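Local coordinates for MutS2 protein (Thermus thermophilus, PDB 2ZQE) that probably cuts DNA through this Smr endonuclease domain and so helps to suppress homologous recombination, at residues L38-G43 with Q49-A54; V7-L12 with L18-Q23; Q23-A28 with T77-R82. One frame throughout, in Å; residues are numbered along the deposited sequence.

All three contacts press helices onto one face of the same mixed sheet. Contact 1 and contact 3 lie in the core, on opposite sides of the chain's centre, and each touches through buried residues alone; contact 2, at the outermost strand 6-8, is only partly buried. Contacts 2 and 3 use successive parts of helix 14-30, whereas contact 1 brings in helix 46-57. The chemistry follows the place: aliphatic methyls alone meet in contact 3, the stem of a glutamate joins them in contact 2, and a histidine ring does so in contact 1. That ring also ties contact 1 to contact 3, through His40 NE2 and Thr77 OG1.

Contact 1 of 3, residues L38-G43 with Q49-A54; sequences LLHGKG and QAIREA
Leu38, near the end of strand 35-39, meets Ile51 of helix 46-57 methyl to methyl, with Leu38 CD1 lying 3.8 Å from Ile51 CG2. Around this pair the core closes in from several elements: Leu38 also touches Val21, Leu55 and Val79, while Ile51 reaches Leu9 and Leu18. Leu39 turns its side chain from the helix, as alternation along a strand requires, and its backbone pairs with that of Val7 and Leu9. His40 faces the helix again, just beyond the strand. Its imidazole takes the other branch of Ile51: the CD1 methyl sits obliquely by the ring, 3.7 Å from His40 CD2, and almost as near His40 CB. The first torsion of Ile51 (chi1 -69°) turns CG2 to the leucine and CG1 to the histidine side, and an extended chi2 carries CD1 to the ring. Two polar ties fix the ring's rotation. His40 ND1 donates to Gly41 O over 2.9 Å, nearly straight at 171°, with the oxygen in the plane of the ring and the donor on a carbonyl lone pair; at the far side His40 NE2 is hydrogen-bonded to Thr77 OG1 of strand 76-81. A phenylalanine in place of His40 could still pack on Ile51 but would probably leave Gly41 O and the threonine hydroxyl without these partners, and the ring less firmly oriented. Gly41, with positive phi, opens the glycine-rich loop that carries on through Lys42 and Gly43, part of the HGxGxG signature of Smr domains. The chemistry is thus divided: Ile51 offers only hydrocarbon to the ring, while the two ring nitrogens are engaged by the loop and a neighbouring strand, an arrangement consistent with a fixed start to the glycine-rich loop.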
# COMPACT_ATOMS: atom_id res chain seq x y z
N LEU A 38 -2.50 -2.78 -0.27
CA LEU A 38 -2.61 -1.92 0.90
C LEU A 38 -4.06 -1.46 1.05
O LEU A 38 -4.54 -0.60 0.32
CB LEU A 38 -1.66 -0.72 0.76
CG LEU A 38 -0.21 -1.11 0.49
CD1 LEU A 38 0.61 0.16 0.21
CD2 LEU A 38 0.40 -1.90 1.64
N LEU A 39 -4.76 -2.07 2.00
CA LEU A 39 -6.15 -1.71 2.27
C LEU A 39 -6.17 -0.56 3.26
O LEU A 39 -6.01 -0.76 4.48
CB LEU A 39 -6.88 -2.94 2.82
CG LEU A 39 -8.31 -2.77 3.34
CD1 LEU A 39 -9.19 -2.13 2.28
CD2 LEU A 39 -8.87 -4.13 3.81
N HIS A 40 -6.37 0.66 2.75
CA HIS A 40 -6.38 1.86 3.62
C HIS A 40 -7.74 2.50 3.74
O HIS A 40 -7.94 3.40 4.57
CB HIS A 40 -5.39 2.91 3.13
CG HIS A 40 -5.35 3.06 1.64
ND1 HIS A 40 -6.40 3.58 0.91
CD2 HIS A 40 -4.38 2.78 0.75
CE1 HIS A 40 -6.08 3.61 -0.37
NE2 HIS A 40 -4.86 3.12 -0.50
N GLY A 41 -8.65 2.07 2.88
CA GLY A 41 -9.99 2.61 2.86
C GLY A 41 -10.07 3.97 2.21
O GLY A 41 -9.06 4.52 1.75
N LYS A 42 -11.28 4.51 2.18
CA LYS A 42 -11.52 5.77 1.50
C LYS A 42 -11.59 6.91 2.50
O LYS A 42 -10.56 7.53 2.79
CB LYS A 42 -12.75 5.66 0.59
CG LYS A 42 -12.54 4.69 -0.56
CD LYS A 42 -13.79 4.46 -1.37
CE LYS A 42 -13.53 3.43 -2.47
NZ LYS A 42 -14.78 2.95 -3.12
N GLY A 43 -12.77 7.16 3.06
CA GLY A 43 -12.89 8.17 4.13
C GLY A 43 -12.45 9.55 3.71
O GLY A 43 -12.93 10.10 2.72
N GLN A 49 -3.70 9.32 0.05
CA GLN A 49 -2.78 10.33 -0.46
C GLN A 49 -1.38 10.19 0.11
O GLN A 49 -0.39 10.25 -0.64
CB GLN A 49 -3.32 11.73 -0.20
CG GLN A 49 -2.46 12.81 -0.87
CD GLN A 49 -3.28 14.02 -1.26
OE1 GLN A 49 -3.85 14.68 -0.42
NE2 GLN A 49 -3.32 14.32 -2.57
N ALA A 50 -1.29 10.00 1.43
CA ALA A 50 0.01 9.91 2.09
C ALA A 50 0.76 8.66 1.65
O ALA A 50 1.96 8.70 1.39
CB ALA A 50 -0.15 9.93 3.61
N ILE A 51 0.03 7.55 1.55
CA ILE A 51 0.62 6.29 1.08
C ILE A 51 1.13 6.38 -0.38
O ILE A 51 2.27 5.98 -0.68
CB ILE A 51 -0.36 5.13 1.25
CG1 ILE A 51 -0.55 4.85 2.74
CG2 ILE A 51 0.14 3.88 0.49
CD1 ILE A 51 -1.76 3.97 3.05
N ARG A 52 0.32 6.92 -1.27
CA ARG A 52 0.74 7.05 -2.67
C ARG A 52 2.03 7.87 -2.77
O ARG A 52 2.95 7.48 -3.48
CB ARG A 52 -0.36 7.65 -3.54
CG ARG A 52 -1.51 6.67 -3.78
CD ARG A 52 -2.75 7.36 -4.36
NE ARG A 52 -2.56 7.94 -5.69
CZ ARG A 52 -2.66 7.25 -6.84
NH1 ARG A 52 -2.90 5.95 -6.84
NH2 ARG A 52 -2.52 7.89 -8.00
N GLU A 53 2.10 8.97 -2.03
CA GLU A 53 3.31 9.80 -2.08
C GLU A 53 4.55 9.06 -1.51
O GLU A 53 5.65 9.12 -2.08
CB GLU A 53 3.08 11.16 -1.41
CG GLU A 53 4.26 12.12 -1.56
CD GLU A 53 4.53 12.61 -2.99
OE1 GLU A 53 3.73 12.39 -3.92
OE2 GLU A 53 5.59 13.26 -3.17
N ALA A 54 4.35 8.33 -0.41
CA ALA A 54 5.43 7.51 0.13
C ALA A 54 5.93 6.47 -0.89
O ALA A 54 7.15 6.24 -1.04
CB ALA A 54 4.99 6.83 1.42

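Contact 2 of 3, residues V7-L12 with L18-Q23; sequences VDLRGL and LLEVDQ
Leu9 spreads its two methyls over two successive helix residues. Leu9 CD1 meets Val21 CG2 at 3.6 Å, the two side chains crossing at about a right angle, and Leu9 CD2 lies 3.5 Å from Glu20 CG. The other apolar touches also fall on Glu20, whose aliphatic stem does the packing: Val7 CG1 is 3.9 Å from Glu20 CG, and Leu12 CD1 approaches Glu20 CB more loosely, at 4.4 Å. With its CG anti to the backbone N (chi1 -180°), the glutamate extends over Leu9 and Val7, and a bend at chi2 then swings its carboxylate past the valine.

The polar interactions stay within 7-12, on the side of the strand turned from the helix. Arg10 grips Asp8 side-on in a salt bridge: NE reaches Asp8 OD1, and NH2 reaches Asp8 OD2 at 2.9 Å, both oxygens close to the guanidinium plane. Asp8 OD1 also accepts from Arg10 N at 3.1 Å, an Asx turn, the two donors coming from opposite faces of the carboxylate.

In the backbone, a type II turn from Leu9 to Leu12, with Gly11 in its third position, redirects the chain toward helix 14-30. Strand, turn and returning helix open a beta-alpha-beta unit, whose second strand, 35-39, lies parallel beside strand 6-8.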
# COMPACT_ATOMS: atom_id res chain seq x y z
N VAL A 7 -2.48 -6.01 3.54
CA VAL A 7 -2.35 -5.43 4.88
C VAL A 7 -3.45 -4.39 5.11
O VAL A 7 -3.68 -3.51 4.29
CB VAL A 7 -0.96 -4.80 5.10
CG1 VAL A 7 -0.86 -4.22 6.50
CG2 VAL A 7 0.14 -5.86 4.86
N ASP A 8 -4.14 -4.53 6.24
CA ASP A 8 -5.25 -3.66 6.58
C ASP A 8 -4.77 -2.50 7.44
O ASP A 8 -4.46 -2.66 8.63
CB ASP A 8 -6.34 -4.48 7.31
CG ASP A 8 -7.63 -3.73 7.47
OD1 ASP A 8 -7.65 -2.49 7.28
OD2 ASP A 8 -8.67 -4.37 7.76
N LEU A 9 -4.71 -1.33 6.81
CA LEU A 9 -4.25 -0.10 7.45
C LEU A 9 -5.39 0.80 7.96
O LEU A 9 -5.15 1.88 8.47
CB LEU A 9 -3.42 0.70 6.44
CG LEU A 9 -2.31 -0.15 5.80
CD1 LEU A 9 -1.84 0.51 4.51
CD2 LEU A 9 -1.15 -0.32 6.76
N ARG A 10 -6.64 0.38 7.76
CA ARG A 10 -7.76 1.22 8.14
C ARG A 10 -7.75 1.39 9.64
O ARG A 10 -7.48 0.44 10.37
CB ARG A 10 -9.08 0.59 7.69
CG ARG A 10 -9.15 0.43 6.19
CD ARG A 10 -10.39 -0.35 5.79
NE ARG A 10 -10.35 -1.73 6.28
CZ ARG A 10 -11.36 -2.59 6.17
NH1 ARG A 10 -12.48 -2.20 5.56
NH2 ARG A 10 -11.26 -3.82 6.64
N GLY A 11 -8.04 2.62 10.09
CA GLY A 11 -8.05 2.94 11.51
C GLY A 11 -6.73 3.47 12.04
O GLY A 11 -6.65 3.89 13.19
N LEU A 12 -5.69 3.43 11.22
CA LEU A 12 -4.40 3.99 11.62
C LEU A 12 -4.29 5.49 11.26
O LEU A 12 -4.87 5.93 10.28
CB LEU A 12 -3.25 3.22 10.94
CG LEU A 12 -3.13 1.72 11.27
CD1 LEU A 12 -2.01 1.11 10.48
CD2 LEU A 12 -2.92 1.52 12.78
N LEU A 18 1.98 4.77 7.53
CA LEU A 18 3.25 4.80 6.80
C LEU A 18 4.33 3.90 7.41
O LEU A 18 5.10 3.27 6.69
CB LEU A 18 3.76 6.23 6.64
CG LEU A 18 2.99 7.06 5.60
CD1 LEU A 18 3.67 8.41 5.39
CD2 LEU A 18 2.84 6.37 4.27
N LEU A 19 4.39 3.87 8.75
CA LEU A 19 5.27 2.92 9.44
C LEU A 19 4.96 1.46 9.05
O LEU A 19 5.87 0.65 8.76
CB LEU A 19 5.20 3.12 10.96
CG LEU A 19 6.10 2.22 11.82
CD1 LEU A 19 7.56 2.52 11.53
CD2 LEU A 19 5.81 2.47 13.27
N GLU A 20 3.66 1.13 9.04
CA GLU A 20 3.26 -0.22 8.67
C GLU A 20 3.50 -0.50 7.20
O GLU A 20 3.87 -1.62 6.85
CB GLU A 20 1.80 -0.50 9.08
CG GLU A 20 1.31 -1.92 8.72
CD GLU A 20 2.28 -3.01 9.15
OE1 GLU A 20 2.80 -2.92 10.28
OE2 GLU A 20 2.53 -3.96 8.36
N VAL A 21 3.29 0.49 6.34
CA VAL A 21 3.59 0.30 4.92
C VAL A 21 5.07 -0.02 4.70
O VAL A 21 5.42 -0.94 3.95
CB VAL A 21 3.14 1.49 4.06
CG1 VAL A 21 3.73 1.40 2.66
CG2 VAL A 21 1.61 1.52 4.00
N ASP A 22 5.94 0.71 5.38
CA ASP A 22 7.38 0.46 5.31
C ASP A 22 7.71 -0.99 5.70
O ASP A 22 8.45 -1.67 4.99
CB ASP A 22 8.11 1.46 6.21
CG ASP A 22 9.59 1.20 6.29
OD1 ASP A 22 10.24 1.09 5.22
OD2 ASP A 22 10.11 1.10 7.43
N GLN A 23 7.10 -1.46 6.79
CA GLN A 23 7.29 -2.84 7.24
C GLN A 23 6.72 -3.86 6.27
O GLN A 23 7.36 -4.89 5.97
CB GLN A 23 6.71 -3.04 8.65
CG GLN A 23 7.07 -4.39 9.26
CD GLN A 23 8.58 -4.60 9.43
OE1 GLN A 23 9.33 -3.64 9.63
NE2 GLN A 23 9.02 -5.86 9.35

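Contact 3 of 3, residues Q23-A28 with T77-R82; sequences QALEEA and TVVALR
Leu81, near the end of strand 76-81, pushes its forked tip up against helix 14-30 and fits between two residues one turn apart, Leu25 and Ala28. One prong, Leu81 CD1, presses on Ala28 CB at 3.4 Å, closer than carbon atoms usually pack; the short alanine leaves a shallow dip in the helix surface, and the leucine methyl fills it. The other prong, Leu81 CD2, lies 3.6 Å from Leu25 CD2, the two leucines running obliquely past each other. The leucine fork is set by its first torsion, which holds CG anti to the carbonyl carbon (chi1 -58°) and lets both methyls face the helix. Leu25 supplies the answering bump. It leaves the helix along its flank, yet its tip bends down to the sheet and rests CD2 over the neighbouring methyls of Leu81 and Val79, two residues that point to the same side of the strand. Val79 CG1 stands 4.0 Å from Leu25 CD2, and these side chains cross at about a right angle. The axes of 23-28 and 77-81 approach to 10.4 Å and their directions differ by 43°. This is the two-layer alpha/beta architecture of the Smr domain, in which helices 14-30 and 46-57 pack on one face of a four-stranded sheet, an order of elements like that of the C-terminal domain of translation initiation factor IF3. Strand 76-81 is an inner strand of that sheet, paired with 35-39 and 61-66, and Leu55 of the second helix also touches both Leu25 and Val79. On the outer side of helix 14-30, Gln23 NE2 donates to Glu27 OE2 over 2.9 Å at 167°, in the amide plane and on the anti side of the carboxylate, bridging one turn of exposed helix.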
# COMPACT_ATOMS: atom_id res chain seq x y z
N GLN A 23 7.10 -1.46 6.79
CA GLN A 23 7.29 -2.84 7.24
C GLN A 23 6.72 -3.86 6.27
O GLN A 23 7.36 -4.89 5.97
CB GLN A 23 6.71 -3.04 8.65
CG GLN A 23 7.07 -4.39 9.26
CD GLN A 23 8.58 -4.60 9.43
OE1 GLN A 23 9.33 -3.64 9.63
NE2 GLN A 23 9.02 -5.86 9.35
N ALA A 24 5.51 -3.59 5.77
CA ALA A 24 4.86 -4.53 4.85
C ALA A 24 5.64 -4.67 3.53
O ALA A 24 5.72 -5.77 2.98
CB ALA A 24 3.42 -4.10 4.59
N LEU A 25 6.21 -3.57 3.04
CA LEU A 25 7.03 -3.62 1.81
C LEU A 25 8.29 -4.43 2.09
O LEU A 25 8.69 -5.28 1.28
CB LEU A 25 7.41 -2.20 1.34
CG LEU A 25 6.25 -1.38 0.77
CD1 LEU A 25 6.64 0.09 0.68
CD2 LEU A 25 5.84 -1.92 -0.60
N GLU A 26 8.88 -4.20 3.26
CA GLU A 26 10.09 -4.95 3.64
C GLU A 26 9.81 -6.46 3.67
O GLU A 26 10.57 -7.26 3.12
CB GLU A 26 10.61 -4.48 5.00
CG GLU A 26 12.04 -4.96 5.32
CD GLU A 26 13.14 -4.42 4.39
OE1 GLU A 26 12.89 -3.52 3.55
OE2 GLU A 26 14.30 -4.88 4.53
N GLU A 27 8.70 -6.83 4.30
CA GLU A 27 8.34 -8.24 4.44
C GLU A 27 7.97 -8.85 3.09
O GLU A 27 8.33 -9.99 2.80
CB GLU A 27 7.21 -8.40 5.47
CG GLU A 27 7.70 -8.10 6.89
CD GLU A 27 6.63 -8.22 7.96
OE1 GLU A 27 5.56 -8.79 7.69
OE2 GLU A 27 6.90 -7.77 9.09
N ALA A 28 7.25 -8.10 2.27
CA ALA A 28 6.82 -8.60 0.96
C ALA A 28 8.04 -8.90 0.09
O ALA A 28 8.10 -9.97 -0.53
CB ALA A 28 5.88 -7.61 0.27
N THR A 77 -4.59 0.33 -2.46
CA THR A 77 -3.49 0.59 -3.38
C THR A 77 -2.78 -0.72 -3.64
O THR A 77 -2.32 -1.41 -2.72
CB THR A 77 -2.48 1.62 -2.82
OG1 THR A 77 -3.12 2.88 -2.65
CG2 THR A 77 -1.32 1.80 -3.81
N VAL A 78 -2.69 -1.07 -4.92
CA VAL A 78 -2.04 -2.31 -5.34
C VAL A 78 -0.62 -1.99 -5.79
O VAL A 78 -0.42 -1.21 -6.71
CB VAL A 78 -2.83 -2.95 -6.51
CG1 VAL A 78 -2.22 -4.29 -6.90
CG2 VAL A 78 -4.29 -3.12 -6.10
N VAL A 79 0.34 -2.60 -5.10
CA VAL A 79 1.76 -2.31 -5.31
C VAL A 79 2.45 -3.46 -6.04
O VAL A 79 2.37 -4.62 -5.62
CB VAL A 79 2.48 -2.06 -3.94
CG1 VAL A 79 3.94 -1.67 -4.16
CG2 VAL A 79 1.76 -0.96 -3.11
N ALA A 80 3.10 -3.13 -7.15
CA ALA A 80 4.00 -4.05 -7.83
C ALA A 80 5.40 -3.84 -7.27
O ALA A 80 5.96 -2.74 -7.37
CB ALA A 80 4.00 -3.80 -9.32
N LEU A 81 5.98 -4.89 -6.72
CA LEU A 81 7.27 -4.80 -6.06
C LEU A 81 8.42 -5.04 -7.02
O LEU A 81 8.30 -5.81 -7.98
CB LEU A 81 7.32 -5.83 -4.92
CG LEU A 81 6.21 -5.65 -3.87
CD1 LEU A 81 5.98 -6.92 -3.07
CD2 LEU A 81 6.55 -4.48 -2.96
N ARG A 82 9.54 -4.38 -6.76
CA ARG A 82 10.75 -4.76 -7.48
C ARG A 82 11.19 -6.15 -7.00
O ARG A 82 11.08 -6.48 -5.81
CB ARG A 82 11.85 -3.71 -7.34
CG ARG A 82 11.73 -2.66 -8.44
CD ARG A 82 12.49 -1.41 -8.11
NE ARG A 82 13.70 -1.24 -8.91
CZ ARG A 82 14.93 -1.55 -8.52
NH1 ARG A 82 15.13 -2.08 -7.31
NH2 ARG A 82 15.95 -1.33 -9.33